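Long-range contacts in probable UTP--glucose-1-phosphate uridylyltransferase YngB (Bacillus subtilis, PDB 7O2N), which catalyses the formation of UDP-glucose and diphosphate from UTP and glucose 1-phosphate, supplying glycolipid synthesis and wall teichoic acid glucosylation: residues E124-L129 against S211-V216; K27-I32 against R62-H67; A7-A12 against E51-I56. All blocks are in the same frame, centred on the assembly; numbering follows the deposited sequence.

Interaction 1: residues E124-L129 against S211-V216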
loop_
_atom_site.group_PDB
_atom_site.type_symbol
_atom_site.label_atom_id
_atom_site.label_comp_id
_atom_site.label_asym_id
_atom_site.label_seq_id
_atom_site.Cartn_x
_atom_site.Cartn_y
_atom_site.Cartn_z
ATOM N N GLU A 124 32.233 -15.166 5.985
ATOM C CA GLU A 124 32.302 -14.455 4.722
ATOM C C GLU A 124 32.229 -12.952 5.005
ATOM O O GLU A 124 31.990 -12.502 6.127
ATOM C CB GLU A 124 31.146 -14.873 3.813
ATOM C CG GLU A 124 31.174 -16.303 3.325
ATOM C CD GLU A 124 29.885 -16.698 2.616
ATOM O OE1 GLU A 124 28.911 -17.081 3.306
ATOM O OE2 GLU A 124 29.840 -16.608 1.369
ATOM N N PRO A 125 32.489 -12.102 3.995
ATOM C CA PRO A 125 31.981 -10.737 4.046
ATOM C C PRO A 125 30.504 -10.776 3.642
ATOM O O PRO A 125 30.110 -11.517 2.750
ATOM C CB PRO A 125 32.866 -10.054 2.998
ATOM C CG PRO A 125 33.132 -11.146 1.964
ATOM C CD PRO A 125 33.283 -12.402 2.789
ATOM N N PHE A 126 29.677 -9.969 4.302
ATOM C CA PHE A 126 28.266 -9.921 3.940
ATOM C C PHE A 126 27.799 -8.478 3.783
ATOM O O PHE A 126 28.460 -7.558 4.259
ATOM C CB PHE A 126 27.407 -10.601 5.009
ATOM C CG PHE A 126 27.564 -10.053 6.412
ATOM C CD1 PHE A 126 28.760 -10.196 7.107
ATOM C CD2 PHE A 126 26.497 -9.434 7.059
ATOM C CE1 PHE A 126 28.878 -9.730 8.412
ATOM C CE2 PHE A 126 26.619 -8.957 8.357
ATOM C CZ PHE A 126 27.810 -9.110 9.034
ATOM N N ALA A 127 26.631 -8.313 3.147
ATOM C CA ALA A 127 25.952 -7.033 3.016
ATOM C C ALA A 127 24.824 -6.931 4.038
ATOM O O ALA A 127 24.116 -7.910 4.278
ATOM C CB ALA A 127 25.402 -6.901 1.619
ATOM N N VAL A 128 24.658 -5.735 4.621
ATOM C CA VAL A 128 23.410 -5.369 5.284
ATOM C C VAL A 128 22.712 -4.279 4.467
ATOM O O VAL A 128 23.363 -3.343 4.000
ATOM C CB VAL A 128 23.670 -4.887 6.717
ATOM C CG1 VAL A 128 22.405 -4.323 7.342
ATOM C CG2 VAL A 128 24.282 -5.992 7.569
ATOM N N LEU A 129 21.393 -4.417 4.290
ATOM C CA LEU A 129 20.577 -3.401 3.635
ATOM C C LEU A 129 19.359 -3.114 4.505
ATOM O O LEU A 129 18.409 -3.896 4.476
ATOM C CB LEU A 129 20.082 -3.896 2.272
ATOM C CG LEU A 129 21.097 -4.599 1.381
ATOM C CD1 LEU A 129 20.380 -5.457 0.349
ATOM C CD2 LEU A 129 21.991 -3.590 0.685
ATOM N N SER A 211 33.109 -10.909 8.748
ATOM C CA SER A 211 32.822 -11.841 9.825
ATOM C C SER A 211 33.328 -11.278 11.152
ATOM O O SER A 211 32.619 -11.338 12.159
ATOM C CB SER A 211 33.470 -13.144 9.527
ATOM O OG SER A 211 33.666 -13.287 8.126
ATOM N N SER A 212 34.554 -10.723 11.131
ATOM C CA SER A 212 35.180 -10.056 12.268
ATOM C C SER A 212 34.143 -9.277 13.065
ATOM O O SER A 212 34.139 -9.338 14.286
ATOM C CB SER A 212 36.282 -9.137 11.823
ATOM O OG SER A 212 36.535 -9.307 10.432
ATOM N N ILE A 213 33.260 -8.571 12.345
ATOM C CA ILE A 213 32.327 -7.623 12.931
ATOM C C ILE A 213 31.466 -8.298 13.999
ATOM O O ILE A 213 30.857 -7.619 14.828
ATOM C CB ILE A 213 31.492 -6.918 11.839
ATOM C CG1 ILE A 213 31.091 -5.501 12.248
ATOM C CG2 ILE A 213 30.296 -7.738 11.401
ATOM C CD1 ILE A 213 32.268 -4.548 12.337
ATOM N N PHE A 214 31.441 -9.636 13.990
ATOM C CA PHE A 214 30.598 -10.369 14.924
ATOM C C PHE A 214 31.153 -10.264 16.340
ATOM O O PHE A 214 30.447 -9.833 17.252
ATOM C CB PHE A 214 30.327 -11.789 14.429
ATOM C CG PHE A 214 29.319 -11.798 13.313
ATOM C CD1 PHE A 214 28.097 -11.148 13.469
ATOM C CD2 PHE A 214 29.595 -12.430 12.109
ATOM C CE1 PHE A 214 27.163 -11.119 12.442
ATOM C CE2 PHE A 214 28.662 -12.398 11.083
ATOM C CZ PHE A 214 27.451 -11.745 11.249
ATOM N N SER A 215 32.427 -10.658 16.479
ATOM C CA SER A 215 33.196 -10.512 17.705
ATOM C C SER A 215 32.982 -9.103 18.249
ATOM O O SER A 215 32.434 -8.905 19.341
ATOM C CB SER A 215 34.656 -10.744 17.421
ATOM O OG SER A 215 34.803 -11.524 16.241
ATOM N N VAL A 216 33.398 -8.142 17.419
ATOM C CA VAL A 216 33.270 -6.718 17.668
ATOM C C VAL A 216 31.901 -6.419 18.282
ATOM O O VAL A 216 31.826 -5.785 19.340
ATOM C CB VAL A 216 33.505 -5.920 16.371
ATOM C CG1 VAL A 216 33.543 -4.426 16.640
ATOM C CG2 VAL A 216 34.767 -6.362 15.642
#
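Ser211 supplies the polar part of this contact, and both of its donors go to the carbonyl of Glu124. The hydroxyl OG gives a hydrogen bond of 2.7 Å to Glu124 O, from above the carbonyl plane, 49° out of it. Ser211 N adds a weak bond to the same oxygen at 3.3 Å. The carboxylate of Glu124 instead forms a salt bridge with Lys6.

The apolar part centres on Phe126, its CG set between backbone N and carbonyl carbon (chi1 56°), turning the ring toward 211-216. Its ring and that of Phe214 come from opposite directions and lie nearly parallel, planes 6° apart, but are slid so far that they barely overlap; CZ of Phe126 is 3.5 Å from CZ of Phe214. Ile213 reaches the edge of the Phe126 ring with its CG2 branch, 3.7 Å from CZ. Ile121 of helix 118-121 touches the side chains of both phenylalanines. Shortening Phe126 to an alanine is likely to leave Phe214 without its ring partner and to open a gap beside Ile213 CG2.

The polar tie is thus local to the residue leading into strand 125-129, essentially one hydroxyl bond, while buried hydrocarbon makes most of the contact.

Interaction 2: residues K27-I32 against R62-H67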
loop_
_atom_site.group_PDB
_atom_site.type_symbol
_atom_site.label_atom_id
_atom_site.label_comp_id
_atom_site.label_asym_id
_atom_site.label_seq_id
_atom_site.Cartn_x
_atom_site.Cartn_y
_atom_site.Cartn_z
ATOM N N LYS A 27 5.149 -2.902 7.393
ATOM C CA LYS A 27 5.677 -1.709 6.761
ATOM C C LYS A 27 6.303 -2.076 5.421
ATOM O O LYS A 27 6.078 -1.371 4.442
ATOM C CB LYS A 27 6.658 -1.077 7.756
ATOM C CG LYS A 27 7.542 0.046 7.237
ATOM C CD LYS A 27 9.034 -0.255 7.313
ATOM C CE LYS A 27 9.563 -0.242 8.732
ATOM N NZ LYS A 27 10.962 0.249 8.776
ATOM N N GLU A 28 7.029 -3.207 5.373
ATOM C CA GLU A 28 7.880 -3.497 4.231
ATOM C C GLU A 28 7.078 -4.026 3.045
ATOM O O GLU A 28 7.616 -4.132 1.934
ATOM C CB GLU A 28 9.123 -4.322 4.573
ATOM C CG GLU A 28 8.983 -5.164 5.823
ATOM C CD GLU A 28 9.175 -4.508 7.191
ATOM O OE1 GLU A 28 10.341 -4.257 7.583
ATOM O OE2 GLU A 28 8.164 -4.270 7.873
ATOM N N MET A 29 5.790 -4.309 3.277
ATOM C CA MET A 29 4.921 -4.785 2.208
ATOM C C MET A 29 4.145 -3.631 1.592
ATOM O O MET A 29 3.447 -3.825 0.620
ATOM C CB MET A 29 3.921 -5.836 2.702
ATOM C CG MET A 29 4.523 -7.186 3.017
ATOM S SD MET A 29 5.482 -7.864 1.632
ATOM C CE MET A 29 4.156 -8.431 0.577
ATOM N N LEU A 30 4.241 -2.433 2.162
ATOM C CA LEU A 30 3.547 -1.294 1.579
ATOM C C LEU A 30 4.020 -1.101 0.144
ATOM O O LEU A 30 5.206 -1.204 -0.200
ATOM C CB LEU A 30 3.761 -0.029 2.414
ATOM C CG LEU A 30 3.095 -0.045 3.790
ATOM C CD1 LEU A 30 3.605 1.109 4.635
ATOM C CD2 LEU A 30 1.586 0.062 3.642
ATOM N N PRO A 31 3.059 -0.869 -0.760
ATOM C CA PRO A 31 3.373 -0.808 -2.180
ATOM C C PRO A 31 4.119 0.502 -2.417
ATOM O O PRO A 31 3.777 1.514 -1.819
ATOM C CB PRO A 31 1.981 -0.864 -2.829
ATOM C CG PRO A 31 1.053 -0.249 -1.794
ATOM C CD PRO A 31 1.634 -0.676 -0.461
ATOM N N ILE A 32 5.151 0.461 -3.269
ATOM C CA ILE A 32 5.772 1.701 -3.669
ATOM C C ILE A 32 5.263 2.133 -5.029
ATOM O O ILE A 32 4.634 3.188 -5.115
ATOM C CB ILE A 32 7.291 1.720 -3.509
ATOM C CG1 ILE A 32 7.635 2.035 -2.050
ATOM C CG2 ILE A 32 7.908 2.741 -4.458
ATOM C CD1 ILE A 32 6.748 3.087 -1.412
ATOM N N ARG A 62 4.113 -12.766 7.991
ATOM C CA ARG A 62 4.035 -13.907 7.093
ATOM C C ARG A 62 4.007 -13.409 5.652
ATOM O O ARG A 62 4.634 -14.007 4.784
ATOM C CB ARG A 62 2.832 -14.811 7.394
ATOM N N SER A 63 3.321 -12.289 5.399
ATOM C CA SER A 63 3.158 -11.827 4.031
ATOM C C SER A 63 4.487 -11.624 3.292
ATOM O O SER A 63 4.537 -11.812 2.072
ATOM C CB SER A 63 2.249 -10.642 3.939
ATOM O OG SER A 63 2.730 -9.530 4.671
ATOM N N ILE A 64 5.563 -11.260 4.003
ATOM C CA ILE A 64 6.853 -11.100 3.345
ATOM C C ILE A 64 7.300 -12.451 2.781
ATOM O O ILE A 64 7.721 -12.535 1.633
ATOM C CB ILE A 64 7.915 -10.503 4.291
ATOM C CG1 ILE A 64 7.611 -9.062 4.702
ATOM C CG2 ILE A 64 9.328 -10.631 3.740
ATOM C CD1 ILE A 64 8.139 -8.749 6.090
ATOM N N GLU A 65 7.194 -13.505 3.602
ATOM C CA GLU A 65 7.658 -14.845 3.265
ATOM C C GLU A 65 6.826 -15.416 2.113
ATOM O O GLU A 65 7.342 -16.117 1.237
ATOM C CB GLU A 65 7.604 -15.755 4.503
ATOM C CG GLU A 65 8.171 -15.110 5.761
ATOM C CD GLU A 65 7.972 -15.871 7.061
ATOM O OE1 GLU A 65 7.945 -17.117 6.995
ATOM O OE2 GLU A 65 7.857 -15.217 8.138
ATOM N N ASP A 66 5.528 -15.118 2.146
ATOM C CA ASP A 66 4.589 -15.574 1.153
ATOM C C ASP A 66 4.886 -14.887 -0.175
ATOM O O ASP A 66 4.844 -15.524 -1.216
ATOM C CB ASP A 66 3.163 -15.314 1.631
ATOM C CG ASP A 66 2.572 -16.456 2.443
ATOM O OD1 ASP A 66 2.999 -17.657 2.252
ATOM O OD2 ASP A 66 1.653 -16.167 3.236
ATOM N N HIS A 67 5.189 -13.589 -0.127
ATOM C CA HIS A 67 5.415 -12.803 -1.328
ATOM C C HIS A 67 6.485 -13.453 -2.197
ATOM O O HIS A 67 6.351 -13.466 -3.413
ATOM C CB HIS A 67 5.775 -11.352 -0.989
ATOM C CG HIS A 67 5.794 -10.449 -2.177
ATOM N ND1 HIS A 67 4.625 -9.908 -2.730
ATOM C CD2 HIS A 67 6.826 -9.986 -2.917
ATOM C CE1 HIS A 67 4.948 -9.173 -3.782
ATOM N NE2 HIS A 67 6.287 -9.214 -3.921
#
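Met29 meets helix 62-67 in a buried, largely apolar contact without a single hydrogen bond between the two segments. It joins the loop that runs from strand 6-11 to helix 37-47 with the short helix that follows strand 52-57, at the subunit interface.

The methionine carries most of it, its three side-chain groups following one another along the helix surface. CG lies 3.4 Å from the hydroxyl OG of Ser63, SD is 3.9 Å from CG1 of Ile64, and the methyl CE ends 3.7 Å from ND1 of His67. Bends at chi2 and chi3 (-54° and -77°) curl the chain so that sulfur and methyl follow the helix from one turn to the next. The sulfur also stands 5.1 Å from the centroid of the His67 ring, at an oblique angle to it.

Further packing comes from Glu28, whose CG lies 3.7 Å from CD1 of Ile64. Its carboxylate is engaged in a salt bridge with Lys61, just ahead of the helix, which adds a charged tie next to the apolar one. The imidazole of His67 is held from the far end, where NE2 is hydrogen-bonded to Gln39 of helix 37-47; this bond probably limits the rotation of the ring beside the methionine methyl.

Lys23 of the second subunit of the homodimer donates a hydrogen bond to His67 O, and Pro31 packs on Pro31 of that subunit. The 27-32 segment belongs to the long loop after the first strand that in nucleotidyltransferases of this family carries the signature sequence, so the contact packs part of that loop against the helix after the neighbouring strand of the GT-A-like fold.

Interaction 3: residues A7-A12 against E51-I56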
loop_
_atom_site.group_PDB
_atom_site.type_symbol
_atom_site.label_atom_id
_atom_site.label_comp_id
_atom_site.label_asym_id
_atom_site.label_seq_id
_atom_site.Cartn_x
_atom_site.Cartn_y
_atom_site.Cartn_z
ATOM N N ALA A 7 23.553 -11.381 2.139
ATOM C CA ALA A 7 23.000 -10.112 2.586
ATOM C C ALA A 7 21.988 -10.328 3.716
ATOM O O ALA A 7 21.326 -11.365 3.799
ATOM C CB ALA A 7 22.353 -9.450 1.404
ATOM N N VAL A 8 21.846 -9.316 4.573
ATOM C CA VAL A 8 20.935 -9.379 5.709
ATOM C C VAL A 8 19.980 -8.191 5.681
ATOM O O VAL A 8 20.429 -7.049 5.821
ATOM C CB VAL A 8 21.714 -9.340 7.029
ATOM C CG1 VAL A 8 20.752 -9.462 8.189
ATOM C CG2 VAL A 8 22.787 -10.405 7.102
ATOM N N ILE A 9 18.675 -8.461 5.542
ATOM C CA ILE A 9 17.687 -7.386 5.601
ATOM C C ILE A 9 16.976 -7.456 6.951
ATOM O O ILE A 9 16.217 -8.398 7.175
ATOM C CB ILE A 9 16.665 -7.518 4.457
ATOM C CG1 ILE A 9 17.334 -7.770 3.110
ATOM C CG2 ILE A 9 15.736 -6.325 4.408
ATOM C CD1 ILE A 9 16.351 -8.137 2.021
ATOM N N PRO A 10 17.146 -6.479 7.877
ATOM C CA PRO A 10 16.419 -6.512 9.144
ATOM C C PRO A 10 15.023 -5.993 8.801
ATOM O O PRO A 10 14.895 -5.049 8.034
ATOM C CB PRO A 10 17.214 -5.586 10.078
ATOM C CG PRO A 10 18.382 -5.105 9.235
ATOM C CD PRO A 10 17.992 -5.286 7.777
ATOM N N ALA A 11 13.989 -6.664 9.309
ATOM C CA ALA A 11 12.622 -6.288 8.998
ATOM C C ALA A 11 11.706 -6.603 10.178
ATOM O O ALA A 11 10.666 -7.222 9.980
ATOM C CB ALA A 11 12.151 -7.021 7.772
ATOM N N ALA A 12 12.058 -6.142 11.384
ATOM C CA ALA A 12 11.239 -6.502 12.520
ATOM C C ALA A 12 10.383 -5.324 12.984
ATOM O O ALA A 12 9.511 -5.514 13.836
ATOM C CB ALA A 12 12.100 -7.047 13.618
ATOM N N GLU A 51 23.177 -13.864 -3.750
ATOM C CA GLU A 51 22.444 -15.089 -4.036
ATOM C C GLU A 51 21.610 -15.523 -2.820
ATOM O O GLU A 51 20.624 -16.225 -2.992
ATOM C CB GLU A 51 23.377 -16.142 -4.641
ATOM C CG GLU A 51 24.821 -16.018 -4.156
ATOM C CD GLU A 51 25.871 -16.950 -4.750
ATOM O OE1 GLU A 51 25.718 -17.352 -5.929
ATOM O OE2 GLU A 51 26.864 -17.252 -4.035
ATOM N N ASP A 52 21.968 -15.063 -1.606
ATOM C CA ASP A 52 21.340 -15.555 -0.386
ATOM C C ASP A 52 21.085 -14.413 0.597
ATOM O O ASP A 52 22.009 -13.725 1.022
ATOM C CB ASP A 52 22.184 -16.645 0.281
ATOM C CG ASP A 52 22.509 -17.853 -0.595
ATOM O OD1 ASP A 52 21.550 -18.526 -1.085
ATOM O OD2 ASP A 52 23.727 -18.138 -0.758
ATOM N N ILE A 53 19.816 -14.258 0.982
ATOM C CA ILE A 53 19.360 -13.197 1.864
ATOM C C ILE A 53 18.744 -13.824 3.119
ATOM O O ILE A 53 17.965 -14.789 3.057
ATOM C CB ILE A 53 18.338 -12.323 1.116
ATOM C CG1 ILE A 53 18.958 -11.645 -0.110
ATOM C CG2 ILE A 53 17.686 -11.323 2.053
ATOM C CD1 ILE A 53 17.967 -10.940 -1.025
ATOM N N LEU A 54 19.113 -13.261 4.273
ATOM C CA LEU A 54 18.438 -13.598 5.512
ATOM C C LEU A 54 17.620 -12.389 5.950
ATOM O O LEU A 54 18.145 -11.293 6.125
ATOM C CB LEU A 54 19.478 -13.936 6.579
ATOM C CG LEU A 54 18.911 -14.201 7.975
ATOM C CD1 LEU A 54 17.867 -15.318 7.977
ATOM C CD2 LEU A 54 20.025 -14.563 8.938
ATOM N N ILE A 55 16.319 -12.597 6.108
ATOM C CA ILE A 55 15.466 -11.556 6.643
ATOM C C ILE A 55 15.260 -11.863 8.116
ATOM O O ILE A 55 14.862 -12.971 8.473
ATOM C CB ILE A 55 14.129 -11.513 5.885
ATOM C CG1 ILE A 55 14.343 -11.261 4.392
ATOM C CG2 ILE A 55 13.191 -10.501 6.524
ATOM C CD1 ILE A 55 13.084 -11.314 3.595
ATOM N N ILE A 56 15.604 -10.892 8.965
ATOM C CA ILE A 56 15.312 -10.987 10.383
ATOM C C ILE A 56 13.906 -10.416 10.500
ATOM O O ILE A 56 13.694 -9.211 10.358
ATOM C CB ILE A 56 16.320 -10.191 11.239
ATOM C CG1 ILE A 56 17.790 -10.273 10.788
ATOM C CG2 ILE A 56 16.134 -10.472 12.717
ATOM C CD1 ILE A 56 18.350 -11.637 10.468
#
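Ala11 N donates to Ile56 O at 2.8 Å, the shortest hydrogen bond between these two strands, and lies in the plane of the acceptor carbonyl. Four more backbone bonds precede it. Ala7 N donates to Asp52 O and Ile9 N to Leu54 O, while Leu54 N returns a bond to Ala7 O and Ile56 N one to Ile9 O. Carbonyl oxygens within the ladder also receive CA-H donors: Ile9 O has CA of Ile55 at 3.3 Å, and Leu54 O has CA of Val8 at 3.4 Å.

The bridges pair Ala7 with Ile53, Val8 with Leu54, Ile9 with Ile55 and Pro10 with Ile56, and the strand axes are 18° from parallel. Helix 37-47 lies between the two strands in the chain, making a beta-alpha-beta crossover, the building unit of the Rossmann-like core of GT-A nucleotidyltransferases. That helix packs on the face bearing Ile9 and Ile53, with Val42 touching both.

On this face CD1 of Ile9 lies 3.5 Å from CG2 of Ile53. The Ile9 CG1 branch is anti to its own carbonyl carbon (chi1 -47°), which directs CD1 back along the sheet to Ile53, two residues before its bridge partner Ile55. Farther along, CB of Ala11 meets CG2 of Ile55 at 3.8 Å.

On the other face CG1 of Val8 packs against CD1 of Ile56 at 4.0 Å, a diagonal contact, since Val8 is bridged to Leu54. Phe120 of helix 118-121 covers Leu54 there. Beyond the bridges the chain leaves the sheet, and Ala11 O accepts a hydrogen bond from Lys61 NZ.

In the fold
From the N terminus, strand 6-11 opens interaction 3, and the chain passes through 27-32, the first half of interaction 2, before helix 37-47 returns it to strand 52-57. Interaction 3 closes there, and helix 62-67 then closes interaction 2, so the two cross along the chain; in space they touch where Ile64 meets Ile55. Interaction 1 comes later, in series with both, closing a longer excursion between strand 125-129 and helix 213-219. Its strand is the other neighbour of strand 6-11, with Ala127 O and Val8 N 2.7 Å apart. Strand 6-11 thus links interactions 1 and 3 within one sheet, while interaction 2 ties the loop after that strand to helix 62-67 at the dimer interface.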